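Local atomic coordinates of hypothetical protein (Pyrococcus furiosus, PDB entry 2FZF), a protein that is of unknown function but belongs to the rubrerythrin family of ferritin-like proteins, whose members typically hold a di-iron centre within a four-helix bundle. Residues A[24-28]-A[123-127]; A[38-42]-A[109-113]. All coordinates share one frame; numbering follows the deposited sequence.

Contact 1. Residues A[24-28]-A[123-127]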
ATOM      1  N   LEU A  24     -18.809 -16.152  -7.609  1.00 45.59           N
ATOM      2  CA  LEU A  24     -17.587 -15.393  -7.493  1.00 43.59           C
ATOM      3  C   LEU A  24     -17.638 -14.612  -6.183  1.00 42.64           C
ATOM      4  O   LEU A  24     -16.732 -14.722  -5.359  1.00 43.06           O
ATOM      5  CB  LEU A  24     -17.420 -14.458  -8.700  1.00 41.04           C
ATOM      6  CG  LEU A  24     -17.125 -15.164 -10.037  1.00 38.38           C
ATOM      7  CD1 LEU A  24     -16.957 -14.133 -11.142  1.00 35.68           C
ATOM      8  CD2 LEU A  24     -15.867 -16.011  -9.909  1.00 33.79           C
ATOM      9  N   LEU A  25     -18.699 -13.842  -5.966  1.00 41.08           N
ATOM     10  CA  LEU A  25     -18.782 -13.100  -4.717  1.00 40.45           C
ATOM     11  C   LEU A  25     -18.588 -14.036  -3.526  1.00 40.97           C
ATOM     12  O   LEU A  25     -17.974 -13.650  -2.536  1.00 44.02           O
ATOM     13  CB  LEU A  25     -20.113 -12.361  -4.593  1.00 39.81           C
ATOM     14  CG  LEU A  25     -20.263 -11.119  -5.477  1.00 36.23           C
ATOM     15  CD1 LEU A  25     -21.681 -10.652  -5.379  1.00 37.39           C
ATOM     16  CD2 LEU A  25     -19.318 -10.023  -5.061  1.00 34.52           C
ATOM     17  N   GLY A  26     -19.090 -15.264  -3.614  1.00 39.09           N
ATOM     18  CA  GLY A  26     -18.896 -16.190  -2.514  1.00 39.23           C
ATOM     19  C   GLY A  26     -17.408 -16.496  -2.341  1.00 39.78           C
ATOM     20  O   GLY A  26     -16.895 -16.600  -1.226  1.00 38.60           O
ATOM     21  N   MET A  27     -16.722 -16.651  -3.469  1.00 41.13           N
ATOM     22  CA  MET A  27     -15.292 -16.921  -3.497  1.00 39.24           C
ATOM     23  C   MET A  27     -14.557 -15.781  -2.815  1.00 36.21           C
ATOM     24  O   MET A  27     -13.685 -16.012  -1.973  1.00 34.41           O
ATOM     25  CB  MET A  27     -14.806 -17.050  -4.945  1.00 42.03           C
ATOM     26  CG  MET A  27     -15.152 -18.381  -5.601  1.00 47.87           C
ATOM     27  SD  MET A  27     -14.388 -18.661  -7.244  1.00 53.07           S
ATOM     28  CE  MET A  27     -12.731 -18.080  -6.926  1.00 52.29           C
ATOM     29  N   ALA A  28     -14.923 -14.555  -3.195  1.00 34.33           N
ATOM     30  CA  ALA A  28     -14.332 -13.329  -2.642  1.00 34.49           C
ATOM     31  C   ALA A  28     -14.439 -13.324  -1.125  1.00 33.86           C
ATOM     32  O   ALA A  28     -13.446 -13.160  -0.426  1.00 32.56           O
ATOM     33  CB  ALA A  28     -15.038 -12.117  -3.209  1.00 32.40           C
ATOM     34  N   PHE A 123      -8.450  -9.740  -9.340  1.00 40.98           N
ATOM     35  CA  PHE A 123      -9.768 -10.372  -9.264  1.00 39.68           C
ATOM     36  C   PHE A 123     -10.833  -9.251  -9.178  1.00 39.04           C
ATOM     37  O   PHE A 123     -11.739  -9.183 -10.003  1.00 37.29           O
ATOM     38  CB  PHE A 123      -9.806 -11.300  -8.025  1.00 37.83           C
ATOM     39  CG  PHE A 123     -11.085 -12.101  -7.867  1.00 35.98           C
ATOM     40  CD1 PHE A 123     -12.214 -11.534  -7.282  1.00 35.58           C
ATOM     41  CD2 PHE A 123     -11.147 -13.432  -8.277  1.00 34.65           C
ATOM     42  CE1 PHE A 123     -13.377 -12.280  -7.095  1.00 34.20           C
ATOM     43  CE2 PHE A 123     -12.307 -14.185  -8.092  1.00 33.70           C
ATOM     44  CZ  PHE A 123     -13.424 -13.607  -7.503  1.00 32.09           C
ATOM     45  N   TYR A 124     -10.689  -8.358  -8.203  1.00 38.53           N
ATOM     46  CA  TYR A 124     -11.627  -7.268  -8.031  1.00 37.20           C
ATOM     47  C   TYR A 124     -11.667  -6.307  -9.207  1.00 38.69           C
ATOM     48  O   TYR A 124     -12.594  -5.498  -9.339  1.00 35.69           O
ATOM     49  CB  TYR A 124     -11.301  -6.502  -6.768  1.00 36.39           C
ATOM     50  CG  TYR A 124     -11.551  -7.288  -5.521  1.00 35.93           C
ATOM     51  CD1 TYR A 124     -12.784  -7.914  -5.301  1.00 36.80           C
ATOM     52  CD2 TYR A 124     -10.581  -7.368  -4.528  1.00 34.53           C
ATOM     53  CE1 TYR A 124     -13.045  -8.594  -4.118  1.00 36.52           C
ATOM     54  CE2 TYR A 124     -10.830  -8.047  -3.347  1.00 35.17           C
ATOM     55  CZ  TYR A 124     -12.064  -8.654  -3.141  1.00 34.94           C
ATOM     56  OH  TYR A 124     -12.325  -9.274  -1.946  1.00 33.55           O
ATOM     57  N   LEU A 125     -10.637  -6.379 -10.045  1.00 41.13           N
ATOM     58  CA  LEU A 125     -10.541  -5.541 -11.240  1.00 44.28           C
ATOM     59  C   LEU A 125     -11.494  -6.104 -12.277  1.00 46.79           C
ATOM     60  O   LEU A 125     -12.183  -5.358 -12.974  1.00 46.33           O
ATOM     61  CB  LEU A 125      -9.123  -5.579 -11.803  1.00 46.10           C
ATOM     62  CG  LEU A 125      -8.261  -4.365 -11.459  1.00 48.53           C
ATOM     63  CD1 LEU A 125      -6.839  -4.561 -11.980  1.00 46.52           C
ATOM     64  CD2 LEU A 125      -8.909  -3.124 -12.059  1.00 48.67           C
ATOM     65  N   LYS A 126     -11.520  -7.432 -12.371  1.00 49.66           N
ATOM     66  CA  LYS A 126     -12.391  -8.108 -13.314  1.00 52.78           C
ATOM     67  C   LYS A 126     -13.831  -8.023 -12.834  1.00 53.88           C
ATOM     68  O   LYS A 126     -14.723  -7.634 -13.589  1.00 53.55           O
ATOM     69  CB  LYS A 126     -11.988  -9.577 -13.489  1.00 54.27           C
ATOM     70  CG  LYS A 126     -13.003 -10.402 -14.313  1.00 60.30           C
ATOM     71  CD  LYS A 126     -13.364  -9.746 -15.671  1.00 61.61           C
ATOM     72  CE  LYS A 126     -14.610 -10.382 -16.311  1.00 63.36           C
ATOM     73  NZ  LYS A 126     -14.461 -11.853 -16.549  1.00 65.33           N
ATOM     74  N   LEU A 127     -14.053  -8.380 -11.574  1.00 56.19           N
ATOM     75  CA  LEU A 127     -15.387  -8.350 -10.988  1.00 56.69           C
ATOM     76  C   LEU A 127     -15.978  -6.965 -11.185  1.00 57.91           C
ATOM     77  O   LEU A 127     -17.196  -6.800 -11.285  1.00 58.07           O
ATOM     78  CB  LEU A 127     -15.315  -8.686  -9.499  1.00 56.64           C
ATOM     79  CG  LEU A 127     -16.284  -9.752  -8.981  1.00 57.00           C
ATOM     80  CD1 LEU A 127     -16.096 -11.039  -9.763  1.00 56.79           C
ATOM     81  CD2 LEU A 127     -16.042  -9.995  -7.505  1.00 54.96           C
TER
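The carbonyl oxygen of Leu24 accepts the helical hydrogen bond of Ala28, N to O 2.8 Å, and also meets the edge of the Phe123 ring, lying near the ring plane at 4.1 Å from CZ. Phe123 reaches this position because its CG stands anti to its own backbone N (chi1 -176°), which sends the ring out toward helix 21-44. There Leu24 CD2 lies 4.2 Å from Phe123 CZ, Ala28 CB flanks CE1, and the methyl CE of Met27 comes to 4.1 Å from Phe123 CE2, the thioether chain, bent at chi3, crossing the aromatic side chain roughly at a right angle. One turn after Phe123, Leu127 runs past Leu24 in the opposite sense, so that Leu127 CD1 sits against both CD1 and CB of Leu24, the latter at 3.8 Å. The other branch of Leu127, CD2, turns to Leu25 CD2 at 4.1 Å. Ala28 also packs against the phenol of Tyr124, its CB being 4.1 Å from CE1; the hydroxyl of that ring is hydrogen-bonded to Glu32, farther along helix 21-44, which gives the buried OH a partner. Leu69 of helix 63-76 touches both Ala28 and Tyr124, and Met140 of helix 134-164 touches Tyr124 and Leu127, so side chains of four helices meet here. With short-segment axes 11.8 Å apart and directions 153° from parallel, this is the apolar packing of an antiparallel helix pair in a ferritin-like four-helix bundle.

Contact 2. Residues A[38-42]-A[109-113]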
ATOM      1  N   PHE A  38      -5.307 -15.445   8.266  1.00 44.29           N
ATOM      2  CA  PHE A  38      -3.957 -15.792   7.856  1.00 42.94           C
ATOM      3  C   PHE A  38      -2.997 -14.763   8.429  1.00 43.83           C
ATOM      4  O   PHE A  38      -1.960 -15.107   9.001  1.00 45.63           O
ATOM      5  CB  PHE A  38      -3.840 -15.822   6.330  1.00 40.14           C
ATOM      6  CG  PHE A  38      -2.430 -15.772   5.842  1.00 36.68           C
ATOM      7  CD1 PHE A  38      -1.908 -14.601   5.303  1.00 36.78           C
ATOM      8  CD2 PHE A  38      -1.595 -16.855   6.006  1.00 34.65           C
ATOM      9  CE1 PHE A  38      -0.568 -14.512   4.945  1.00 35.01           C
ATOM     10  CE2 PHE A  38      -0.256 -16.773   5.651  1.00 36.70           C
ATOM     11  CZ  PHE A  38       0.256 -15.596   5.120  1.00 34.52           C
ATOM     12  N   TYR A  39      -3.342 -13.494   8.276  1.00 43.43           N
ATOM     13  CA  TYR A  39      -2.494 -12.437   8.795  1.00 44.83           C
ATOM     14  C   TYR A  39      -2.499 -12.437  10.318  1.00 45.52           C
ATOM     15  O   TYR A  39      -1.472 -12.189  10.958  1.00 45.09           O
ATOM     16  CB  TYR A  39      -2.965 -11.096   8.242  1.00 43.20           C
ATOM     17  CG  TYR A  39      -2.687 -10.941   6.765  1.00 41.57           C
ATOM     18  CD1 TYR A  39      -3.693 -10.547   5.881  1.00 40.49           C
ATOM     19  CD2 TYR A  39      -1.393 -11.119   6.263  1.00 41.97           C
ATOM     20  CE1 TYR A  39      -3.419 -10.325   4.534  1.00 41.57           C
ATOM     21  CE2 TYR A  39      -1.102 -10.902   4.926  1.00 42.30           C
ATOM     22  CZ  TYR A  39      -2.110 -10.502   4.068  1.00 43.91           C
ATOM     23  OH  TYR A  39      -1.791 -10.252   2.754  1.00 46.82           O
ATOM     24  N   LYS A  40      -3.656 -12.730  10.900  1.00 47.43           N
ATOM     25  CA  LYS A  40      -3.765 -12.770  12.355  1.00 48.42           C
ATOM     26  C   LYS A  40      -2.755 -13.735  12.956  1.00 47.04           C
ATOM     27  O   LYS A  40      -2.209 -13.469  14.019  1.00 47.25           O
ATOM     28  CB  LYS A  40      -5.171 -13.191  12.773  1.00 49.30           C
ATOM     29  CG  LYS A  40      -6.055 -12.036  13.195  1.00 51.93           C
ATOM     30  CD  LYS A  40      -5.518 -11.355  14.452  1.00 55.46           C
ATOM     31  CE  LYS A  40      -5.455 -12.322  15.642  1.00 57.03           C
ATOM     32  NZ  LYS A  40      -4.942 -11.672  16.899  1.00 57.02           N
ATOM     33  N   SER A  41      -2.508 -14.847  12.270  1.00 45.88           N
ATOM     34  CA  SER A  41      -1.571 -15.854  12.754  1.00 45.60           C
ATOM     35  C   SER A  41      -0.152 -15.501  12.401  1.00 46.24           C
ATOM     36  O   SER A  41       0.788 -15.864  13.108  1.00 47.35           O
ATOM     37  CB  SER A  41      -1.887 -17.207  12.142  1.00 44.27           C
ATOM     38  OG  SER A  41      -3.261 -17.479  12.268  1.00 46.03           O
ATOM     39  N   LEU A  42       0.000 -14.824  11.274  1.00 46.10           N
ATOM     40  CA  LEU A  42       1.310 -14.419  10.814  1.00 43.96           C
ATOM     41  C   LEU A  42       1.859 -13.446  11.846  1.00 43.45           C
ATOM     42  O   LEU A  42       2.919 -13.673  12.414  1.00 40.59           O
ATOM     43  CB  LEU A  42       1.199 -13.722   9.449  1.00 42.29           C
ATOM     44  CG  LEU A  42       2.119 -14.063   8.260  1.00 39.36           C
ATOM     45  CD1 LEU A  42       2.239 -12.809   7.400  1.00 36.87           C
ATOM     46  CD2 LEU A  42       3.500 -14.535   8.709  1.00 37.04           C
ATOM     47  N   LEU A 109       6.157 -17.192   3.611  1.00 35.41           N
ATOM     48  CA  LEU A 109       4.837 -16.690   3.989  1.00 34.27           C
ATOM     49  C   LEU A 109       4.539 -15.264   3.502  1.00 33.20           C
ATOM     50  O   LEU A 109       3.393 -14.947   3.179  1.00 33.51           O
ATOM     51  CB  LEU A 109       4.673 -16.759   5.520  1.00 35.88           C
ATOM     52  CG  LEU A 109       4.052 -17.980   6.223  1.00 33.63           C
ATOM     53  CD1 LEU A 109       2.776 -18.328   5.494  1.00 34.90           C
ATOM     54  CD2 LEU A 109       4.981 -19.162   6.240  1.00 35.56           C
ATOM     55  N   ILE A 110       5.545 -14.391   3.462  1.00 31.58           N
ATOM     56  CA  ILE A 110       5.292 -13.034   2.972  1.00 30.61           C
ATOM     57  C   ILE A 110       5.203 -13.091   1.446  1.00 30.12           C
ATOM     58  O   ILE A 110       4.428 -12.367   0.842  1.00 30.63           O
ATOM     59  CB  ILE A 110       6.414 -12.017   3.359  1.00 28.87           C
ATOM     60  CG1 ILE A 110       6.514 -11.847   4.885  1.00 28.37           C
ATOM     61  CG2 ILE A 110       6.111 -10.662   2.743  1.00 28.94           C
ATOM     62  CD1 ILE A 110       5.312 -11.203   5.538  1.00 23.37           C
ATOM     63  N   ARG A 111       5.988 -13.967   0.826  1.00 32.60           N
ATOM     64  CA  ARG A 111       5.993 -14.093  -0.632  1.00 33.12           C
ATOM     65  C   ARG A 111       4.633 -14.562  -1.138  1.00 34.58           C
ATOM     66  O   ARG A 111       4.125 -14.033  -2.123  1.00 33.92           O
ATOM     67  CB  ARG A 111       7.096 -15.063  -1.058  1.00 33.52           C
ATOM     68  CG  ARG A 111       7.696 -14.771  -2.434  1.00 33.42           C
ATOM     69  CD  ARG A 111       8.820 -15.726  -2.747  1.00 33.97           C
ATOM     70  NE  ARG A 111       8.375 -17.108  -2.579  1.00 38.05           N
ATOM     71  CZ  ARG A 111       8.867 -17.944  -1.669  1.00 39.54           C
ATOM     72  NH1 ARG A 111       8.397 -19.178  -1.580  1.00 40.91           N
ATOM     73  NH2 ARG A 111       9.836 -17.553  -0.853  1.00 37.63           N
ATOM     74  N   TRP A 112       4.051 -15.551  -0.451  1.00 34.72           N
ATOM     75  CA  TRP A 112       2.729 -16.087  -0.791  1.00 35.44           C
ATOM     76  C   TRP A 112       1.627 -15.066  -0.529  1.00 36.43           C
ATOM     77  O   TRP A 112       0.614 -15.040  -1.224  1.00 36.24           O
ATOM     78  CB  TRP A 112       2.427 -17.352   0.021  1.00 37.77           C
ATOM     79  CG  TRP A 112       2.949 -18.611  -0.624  1.00 41.99           C
ATOM     80  CD1 TRP A 112       4.036 -19.360  -0.237  1.00 40.96           C
ATOM     81  CD2 TRP A 112       2.473 -19.200  -1.840  1.00 43.78           C
ATOM     82  NE1 TRP A 112       4.266 -20.364  -1.145  1.00 41.02           N
ATOM     83  CE2 TRP A 112       3.321 -20.292  -2.141  1.00 42.66           C
ATOM     84  CE3 TRP A 112       1.408 -18.907  -2.717  1.00 45.60           C
ATOM     85  CZ2 TRP A 112       3.147 -21.092  -3.277  1.00 44.64           C
ATOM     86  CZ3 TRP A 112       1.235 -19.708  -3.852  1.00 45.99           C
ATOM     87  CH2 TRP A 112       2.099 -20.785  -4.116  1.00 45.47           C
ATOM     88  N   ALA A 113       1.822 -14.232   0.489  1.00 36.75           N
ATOM     89  CA  ALA A 113       0.838 -13.223   0.832  1.00 35.39           C
ATOM     90  C   ALA A 113       0.720 -12.190  -0.269  1.00 34.92           C
ATOM     91  O   ALA A 113      -0.387 -11.803  -0.649  1.00 34.83           O
ATOM     92  CB  ALA A 113       1.199 -12.562   2.136  1.00 34.56           C
TER
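Phe38 meets Leu109 and Ala113 where two antiparallel helices of the ferritin-like bundle pass, their local axes 12.0 Å apart and their directions 158° from parallel. Phe38 turns its ring across the interface because chi1, at 163°, sets CG opposite N and beside the carbonyl carbon: Leu109 CD1 lies in the ring plane at the edge, 3.4 Å from CE2, while Ala113 CB is 3.8 Å from CE1. An alanine at Phe38 would probably open a gap between the helices, taking from Leu109 CD1 its ring-edge contact and leaving Ala113 CB with Tyr39 alone of its two aromatic neighbours. Tyr39 comes next, and its ring takes Phe38 CD1 over one face, 3.6 Å above the plane and offset toward the rim. The far end of the ring lies against the partner helix, where Tyr39 CE2 is 4.0 Å from Ala113 CB; Leu58 and Ala59 of helix 51-61 and Leu154 of helix 134-164 also touch this tyrosine, so from helix 21-44 it reaches three others. Leu42, one turn after Phe38, divides its two methyls between two residues. CD2 lies 4.1 Å from Leu109 CB, the two side chains running past each other in opposite senses, and CD1 meets Ile110 CD1 at 3.9 Å, crossing at about a right angle.

Contacts 1 and 2 join the same two helices, 21-44 and 103-129, at places whose centres are 21 Å apart and whose nearest atoms are about 11 Å apart, on opposite sides of the chain's centre. Along the sequence the segments come as 24-28, 38-42, 109-113 and 123-127, so the inner pair forms contact 2 and the outer pair contact 1, the order expected of antiparallel partners. Axis separations of 11.8 and 12.0 Å indicate that the helices keep nearly the same spacing at both places. Helices 51-61 and 63-76 come between, and the long connection from the latter to helix 103-129 is consistent with the crossover that joins the two helix pairs of ferritin-like bundles.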